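NADH kinase POS5 (Saccharomyces cerevisiae, PDB 3AFO) phosphorylates NADH and NAD(+) with ATP in mitochondria, preferring NADH about twofold, and is a key source of the cellular reductant NADPH. Local coordinates at residues H281-I286 / E316-N321; L176-L181 / V252-P257. All coordinates share one frame; numbering follows the deposited sequence. Where two conformers were deposited one is given.

Both contacts draw on one antiparallel sheet, in which strand 174-186 lies next to strand 316-321. Contact 1 pairs 316-321 with 282-286 inside this sheet, whereas contact 2 sets the earlier part of strand 174-186 against the loop 252-257, close to the subunit interface. Their centres are about 20 Å apart, yet they meet directly at N321, whose ND2 lies 2.7 Å from T179 OG1; this probable hydrogen bond is tentative, since both side chains are modelled in two conformers. Bound NADH lies nearer contact 2: the side chain of R178 is about 7 Å from a dinucleotide, and that of V319 in contact 1 about 13 Å from one.

Contact 1 of 2, residues H281-I286 / E316-N321; sequences HIRIKI and EIYVIN
R283 lays its aliphatic chain over one face of the Y318 ring, the two side chains running alongside each other in the same direction. Its CG stands 4.2 Å from the ring centroid in a CH-pi contact displaced toward the rim, and CD comes to 3.5 Å from Y318 CE1. With CG anti to the backbone N (chi1 176°), the chain starts out extended and then bends at chi3, which carries the guanidinium to E316. There NH1 forms a salt bridge with E316 OE2 at 2.7 Å, reaching the oxygen from above the carboxylate plane through a bent N-H...O of 131°. The other carboxylate oxygen, OE1, takes a weak bond from Y318 OH. The guanidinium also makes a cation-pi contact with F218; shortening R283 to an alanine is likely to leave E316 OE2 without this charged mate, F218 without its cation and the Y318 face without its CG cover. K285 rests its CG against E316 CG at 3.7 Å, and H281 NE2 approaches the edge of the Y318 ring, 3.7 Å from CD1. The opposite face of the sheet is apolar: I282 pairs with V319 and I284 with I317, and I284, I317 and V319 pack on L204, I202 and L234 of strands 201-205 and 231-235, in the second, six-stranded sheet. Reciprocal N-H...O=C bonds join each of the two pairs. This is a regular antiparallel ladder, with a polar face and a buried apolar face, in the beta-sandwich C-terminal domain of the NAD kinase family.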
loop_
_atom_site.group_PDB
_atom_site.type_symbol
_atom_site.label_atom_id
_atom_site.label_comp_id
_atom_site.label_asym_id
_atom_site.label_seq_id
_atom_site.Cartn_x
_atom_site.Cartn_y
_atom_site.Cartn_z
ATOM N N HIS A 281 -21.904 -14.576 -1.858
ATOM C CA HIS A 281 -22.817 -14.130 -2.895
ATOM C C HIS A 281 -22.556 -12.634 -3.038
ATOM O O HIS A 281 -22.727 -11.867 -2.083
ATOM C CB HIS A 281 -24.260 -14.401 -2.441
ATOM C CG HIS A 281 -25.307 -13.904 -3.388
ATOM N ND1 HIS A 281 -25.801 -12.616 -3.341
ATOM C CD2 HIS A 281 -25.966 -14.523 -4.399
ATOM C CE1 HIS A 281 -26.715 -12.462 -4.287
ATOM N NE2 HIS A 281 -26.835 -13.606 -4.942
ATOM N N ILE A 282 -22.101 -12.224 -4.210
ATOM C CA ILE A 282 -21.698 -10.842 -4.423
ATOM C C ILE A 282 -22.598 -10.226 -5.470
ATOM O O ILE A 282 -22.793 -10.805 -6.545
ATOM C CB ILE A 282 -20.220 -10.730 -4.884
ATOM C CG1 ILE A 282 -19.292 -11.409 -3.856
ATOM C CG2 ILE A 282 -19.829 -9.243 -5.091
ATOM C CD1 ILE A 282 -17.841 -11.612 -4.310
ATOM N N ARG A 283 -23.161 -9.072 -5.140
ATOM C CA ARG A 283 -23.936 -8.298 -6.093
ATOM C C ARG A 283 -23.364 -6.895 -6.169
ATOM O O ARG A 283 -23.130 -6.255 -5.127
ATOM C CB ARG A 283 -25.426 -8.262 -5.690
ATOM C CG ARG A 283 -26.304 -7.387 -6.599
ATOM C CD ARG A 283 -27.781 -7.519 -6.241
ATOM N NE ARG A 283 -28.105 -6.961 -4.930
ATOM C CZ ARG A 283 -28.663 -5.769 -4.742
ATOM N NH1 ARG A 283 -28.958 -4.993 -5.781
ATOM N NH2 ARG A 283 -28.930 -5.349 -3.514
ATOM N N ILE A 284 -23.133 -6.433 -7.400
ATOM C CA ILE A 284 -22.672 -5.067 -7.653
ATOM C C ILE A 284 -23.621 -4.336 -8.618
ATOM O O ILE A 284 -23.824 -4.770 -9.749
ATOM C CB ILE A 284 -21.199 -5.027 -8.162
ATOM C CG1 ILE A 284 -20.262 -5.718 -7.153
ATOM C CG2 ILE A 284 -20.763 -3.570 -8.442
ATOM C CD1 ILE A 284 -18.781 -5.756 -7.571
ATOM N N LYS A 285 -24.227 -3.256 -8.131
ATOM C CA LYS A 285 -25.133 -2.443 -8.924
ATOM C C LYS A 285 -24.447 -1.141 -9.349
ATOM O O LYS A 285 -23.792 -0.479 -8.534
ATOM C CB LYS A 285 -26.390 -2.136 -8.118
ATOM C CG LYS A 285 -27.523 -1.488 -8.916
ATOM C CD LYS A 285 -28.773 -1.366 -8.030
ATOM C CE LYS A 285 -29.968 -0.812 -8.804
ATOM N NZ LYS A 285 -31.124 -0.578 -7.873
ATOM N N ILE A 286 -24.588 -0.801 -10.628
ATOM C CA ILE A 286 -24.037 0.431 -11.183
ATOM C C ILE A 286 -24.908 1.606 -10.740
ATOM O O ILE A 286 -26.082 1.692 -11.121
ATOM C CB ILE A 286 -23.973 0.378 -12.745
ATOM C CG1 ILE A 286 -23.345 -0.939 -13.241
ATOM C CG2 ILE A 286 -23.269 1.609 -13.309
ATOM C CD1 ILE A 286 -21.917 -1.252 -12.698
ATOM N N GLU A 316 -26.874 -4.663 -12.933
ATOM C CA GLU A 316 -26.187 -5.341 -11.825
ATOM C C GLU A 316 -25.459 -6.557 -12.330
ATOM O O GLU A 316 -25.925 -7.223 -13.274
ATOM C CB GLU A 316 -27.161 -5.854 -10.768
ATOM C CG GLU A 316 -28.135 -4.871 -10.185
ATOM C CD GLU A 316 -29.192 -5.590 -9.368
ATOM O OE1 GLU A 316 -29.521 -6.743 -9.711
ATOM O OE2 GLU A 316 -29.697 -5.018 -8.385
ATOM N N ILE A 317 -24.337 -6.870 -11.687
ATOM C CA ILE A 317 -23.731 -8.186 -11.826
ATOM C C ILE A 317 -23.825 -8.956 -10.514
ATOM O O ILE A 317 -23.718 -8.369 -9.440
ATOM C CB ILE A 317 -22.252 -8.142 -12.346
ATOM C CG1 ILE A 317 -21.350 -7.276 -11.444
ATOM C CG2 ILE A 317 -22.209 -7.637 -13.801
ATOM C CD1 ILE A 317 -19.837 -7.433 -11.745
ATOM N N TYR A 318 -24.053 -10.266 -10.629
ATOM C CA TYR A 318 -24.017 -11.198 -9.510
ATOM C C TYR A 318 -22.818 -12.104 -9.718
ATOM O O TYR A 318 -22.620 -12.638 -10.814
ATOM C CB TYR A 318 -25.284 -12.055 -9.458
ATOM C CG TYR A 318 -26.548 -11.293 -9.172
ATOM C CD1 TYR A 318 -27.172 -11.377 -7.927
ATOM C CD2 TYR A 318 -27.129 -10.482 -10.153
ATOM C CE1 TYR A 318 -28.353 -10.667 -7.666
ATOM C CE2 TYR A 318 -28.306 -9.778 -9.906
ATOM C CZ TYR A 318 -28.910 -9.875 -8.666
ATOM O OH TYR A 318 -30.057 -9.156 -8.436
ATOM N N VAL A 319 -21.999 -12.259 -8.685
ATOM C CA VAL A 319 -20.788 -13.054 -8.809
ATOM C C VAL A 319 -20.741 -14.102 -7.718
ATOM O O VAL A 319 -20.873 -13.787 -6.528
ATOM C CB VAL A 319 -19.506 -12.174 -8.797
ATOM C CG1 VAL A 319 -18.263 -13.048 -8.812
ATOM C CG2 VAL A 319 -19.485 -11.228 -9.999
ATOM N N ILE A 320 -20.569 -15.350 -8.137
ATOM C CA ILE A 320 -20.490 -16.479 -7.228
ATOM C C ILE A 320 -19.415 -17.429 -7.744
ATOM O O ILE A 320 -19.030 -17.378 -8.914
ATOM C CB ILE A 320 -21.852 -17.277 -7.124
ATOM C CG1 ILE A 320 -22.368 -17.714 -8.511
ATOM C CG2 ILE A 320 -22.922 -16.490 -6.356
ATOM C CD1 ILE A 320 -23.458 -18.836 -8.468
ATOM N N ASN A 321 -18.940 -18.303 -6.863
ATOM C CA ASN A 321 -18.111 -19.423 -7.261
ATOM C C ASN A 321 -18.979 -20.451 -7.980
ATOM O O ASN A 321 -20.178 -20.557 -7.697
ATOM C CB ASN A 321 -17.485 -20.064 -6.020
ATOM C CG ASN A 321 -16.265 -20.892 -6.346
ATOM O OD1 ASN A 321 -16.135 -22.031 -5.896
ATOM N ND2 ASN A 321 -15.364 -20.325 -7.134
#

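Contact 2 of 2, residues L176-L181 / V252-P257; sequences LHRTRL and VSPLVP
The backbone of 176-181 passes the type I turn S253-V256 without strand pairing, the closest CA pair across the two segments being R178 and P254, 6.3 Å apart. Water joins them instead. P254 O accepts from two waters: one also donates to H177 O at 2.6 Å, and the other accepts from T179 N. On the apolar side a first torsion of 169° sends the fork of L176 to the turn, where it crosses the P254 ring at about a right angle and divides its methyls between two partners. CD2 meets P254 CG at 3.9 Å, and CD1 touches L255 CD2 at 3.8 Å. The turn itself is tied by V256 N to S253 O and by an ST turn, in which S253 OG accepts from L255 N at 3.1 Å; it lies at the subunit interface, where S253 and L255 pack on P277 of the second subunit and V252 continues a parallel ladder into that chain. R178 runs extended from CG to NE beside P254, its NH1 3.8 Å from P254 CB, while L176 CD2 sits over the centre of one guanidinium face. The polar end of R178 is engaged beyond the turn: NH1 is hydrogen-bonded to T238 OG1, and NH2 to a methylpentanediol molecule probably left from crystallisation.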
loop_
_atom_site.group_PDB
_atom_site.type_symbol
_atom_site.label_atom_id
_atom_site.label_comp_id
_atom_site.label_asym_id
_atom_site.label_seq_id
_atom_site.Cartn_x
_atom_site.Cartn_y
_atom_site.Cartn_z
ATOM N N LEU A 176 -3.051 -29.322 -11.037
ATOM C CA LEU A 176 -3.550 -28.390 -10.047
ATOM C C LEU A 176 -4.979 -28.005 -10.408
ATOM O O LEU A 176 -5.281 -27.641 -11.563
ATOM C CB LEU A 176 -2.672 -27.128 -10.021
ATOM C CG LEU A 176 -3.173 -25.912 -9.230
ATOM C CD1 LEU A 176 -2.839 -26.060 -7.736
ATOM C CD2 LEU A 176 -2.570 -24.644 -9.812
ATOM N N HIS A 177 -5.855 -28.084 -9.412
ATOM C CA HIS A 177 -7.227 -27.637 -9.564
ATOM C C HIS A 177 -7.340 -26.128 -9.359
ATOM O O HIS A 177 -6.837 -25.586 -8.369
ATOM C CB HIS A 177 -8.149 -28.382 -8.596
ATOM C CG HIS A 177 -9.572 -27.956 -8.695
ATOM N ND1 HIS A 177 -10.403 -28.386 -9.705
ATOM C CD2 HIS A 177 -10.306 -27.112 -7.933
ATOM C CE1 HIS A 177 -11.596 -27.841 -9.549
ATOM N NE2 HIS A 177 -11.562 -27.057 -8.487
ATOM N N ARG A 178 -7.964 -25.452 -10.316
ATOM C CA ARG A 178 -8.225 -24.021 -10.214
ATOM C C ARG A 178 -9.721 -23.829 -10.315
ATOM O O ARG A 178 -10.355 -24.365 -11.225
ATOM C CB ARG A 178 -7.525 -23.241 -11.329
ATOM C CG ARG A 178 -6.001 -23.371 -11.387
ATOM C CD ARG A 178 -5.459 -22.526 -12.554
ATOM N NE ARG A 178 -4.004 -22.598 -12.746
ATOM C CZ ARG A 178 -3.102 -21.965 -11.992
ATOM N NH1 ARG A 178 -3.479 -21.233 -10.941
ATOM N NH2 ARG A 178 -1.808 -22.094 -12.267
ATOM N N THR A 179 -10.282 -23.062 -9.388
ATOM C CA THR A 179 -11.721 -22.824 -9.338
ATOM C C THR A 179 -12.141 -21.751 -10.343
ATOM O O THR A 179 -11.304 -20.988 -10.823
ATOM C CB THR A 179 -12.160 -22.424 -7.915
ATOM O OG1 THR A 179 -13.571 -22.176 -7.895
ATOM C CG2 THR A 179 -11.422 -21.183 -7.479
ATOM N N ARG A 180 -13.433 -21.714 -10.664
ATOM C CA ARG A 180 -13.997 -20.747 -11.601
ATOM C C ARG A 180 -15.060 -19.899 -10.911
ATOM O O ARG A 180 -15.798 -20.398 -10.050
ATOM C CB ARG A 180 -14.674 -21.466 -12.770
ATOM C CG ARG A 180 -13.741 -22.053 -13.813
ATOM C CD ARG A 180 -14.519 -22.443 -15.077
ATOM N NE ARG A 180 -15.416 -23.576 -14.842
ATOM C CZ ARG A 180 -16.231 -24.106 -15.757
ATOM N NH1 ARG A 180 -16.265 -23.617 -16.995
ATOM N NH2 ARG A 180 -17.010 -25.136 -15.435
ATOM N N LEU A 181 -15.138 -18.630 -11.313
ATOM C CA LEU A 181 -16.233 -17.746 -10.923
ATOM C C LEU A 181 -17.313 -17.699 -12.012
ATOM O O LEU A 181 -17.046 -17.956 -13.194
ATOM C CB LEU A 181 -15.730 -16.327 -10.650
ATOM C CG LEU A 181 -14.788 -16.057 -9.471
ATOM C CD1 LEU A 181 -14.409 -14.580 -9.430
ATOM C CD2 LEU A 181 -15.407 -16.476 -8.154
ATOM N N VAL A 252 -2.447 -14.839 -3.535
ATOM C CA VAL A 252 -3.233 -15.878 -2.900
ATOM C C VAL A 252 -2.949 -17.209 -3.584
ATOM O O VAL A 252 -3.100 -17.329 -4.798
ATOM C CB VAL A 252 -4.734 -15.551 -2.963
ATOM C CG1 VAL A 252 -5.552 -16.622 -2.233
ATOM C CG2 VAL A 252 -4.998 -14.159 -2.353
ATOM N N SER A 253 -2.515 -18.191 -2.805
ATOM C CA SER A 253 -2.279 -19.526 -3.334
ATOM C C SER A 253 -3.543 -20.106 -3.993
ATOM O O SER A 253 -4.643 -20.007 -3.422
ATOM C CB SER A 253 -1.801 -20.464 -2.230
ATOM O OG SER A 253 -2.101 -21.814 -2.570
ATOM N N PRO A 254 -3.388 -20.737 -5.178
ATOM C CA PRO A 254 -4.558 -21.302 -5.875
ATOM C C PRO A 254 -5.214 -22.458 -5.125
ATOM O O PRO A 254 -6.255 -22.955 -5.557
ATOM C CB PRO A 254 -3.986 -21.768 -7.219
ATOM C CG PRO A 254 -2.517 -21.999 -6.931
ATOM C CD PRO A 254 -2.159 -20.883 -5.976
ATOM N N LEU A 255 -4.618 -22.882 -4.011
ATOM C CA LEU A 255 -5.253 -23.893 -3.150
ATOM C C LEU A 255 -6.190 -23.310 -2.088
ATOM O O LEU A 255 -6.874 -24.054 -1.388
ATOM C CB LEU A 255 -4.190 -24.771 -2.471
ATOM C CG LEU A 255 -3.294 -25.626 -3.370
ATOM C CD1 LEU A 255 -2.278 -26.383 -2.495
ATOM C CD2 LEU A 255 -4.127 -26.574 -4.222
ATOM N N VAL A 256 -6.214 -21.983 -1.960
ATOM C CA VAL A 256 -7.080 -21.323 -0.982
ATOM C C VAL A 256 -8.452 -21.153 -1.618
ATOM O O VAL A 256 -8.540 -20.652 -2.748
ATOM C CB VAL A 256 -6.512 -19.920 -0.567
ATOM C CG1 VAL A 256 -7.515 -19.146 0.303
ATOM C CG2 VAL A 256 -5.179 -20.070 0.164
ATOM N N PRO A 257 -9.528 -21.580 -0.917
ATOM C CA PRO A 257 -10.854 -21.259 -1.432
ATOM C C PRO A 257 -11.277 -19.863 -0.971
ATOM O O PRO A 257 -11.566 -19.662 0.200
ATOM C CB PRO A 257 -11.762 -22.336 -0.807
ATOM C CG PRO A 257 -10.928 -23.086 0.183
ATOM C CD PRO A 257 -9.602 -22.386 0.317
HETATM O O HOH W 1 -7.278 -25.629 -5.830
HETATM O O HOH W 2 -8.352 -21.963 -7.132
#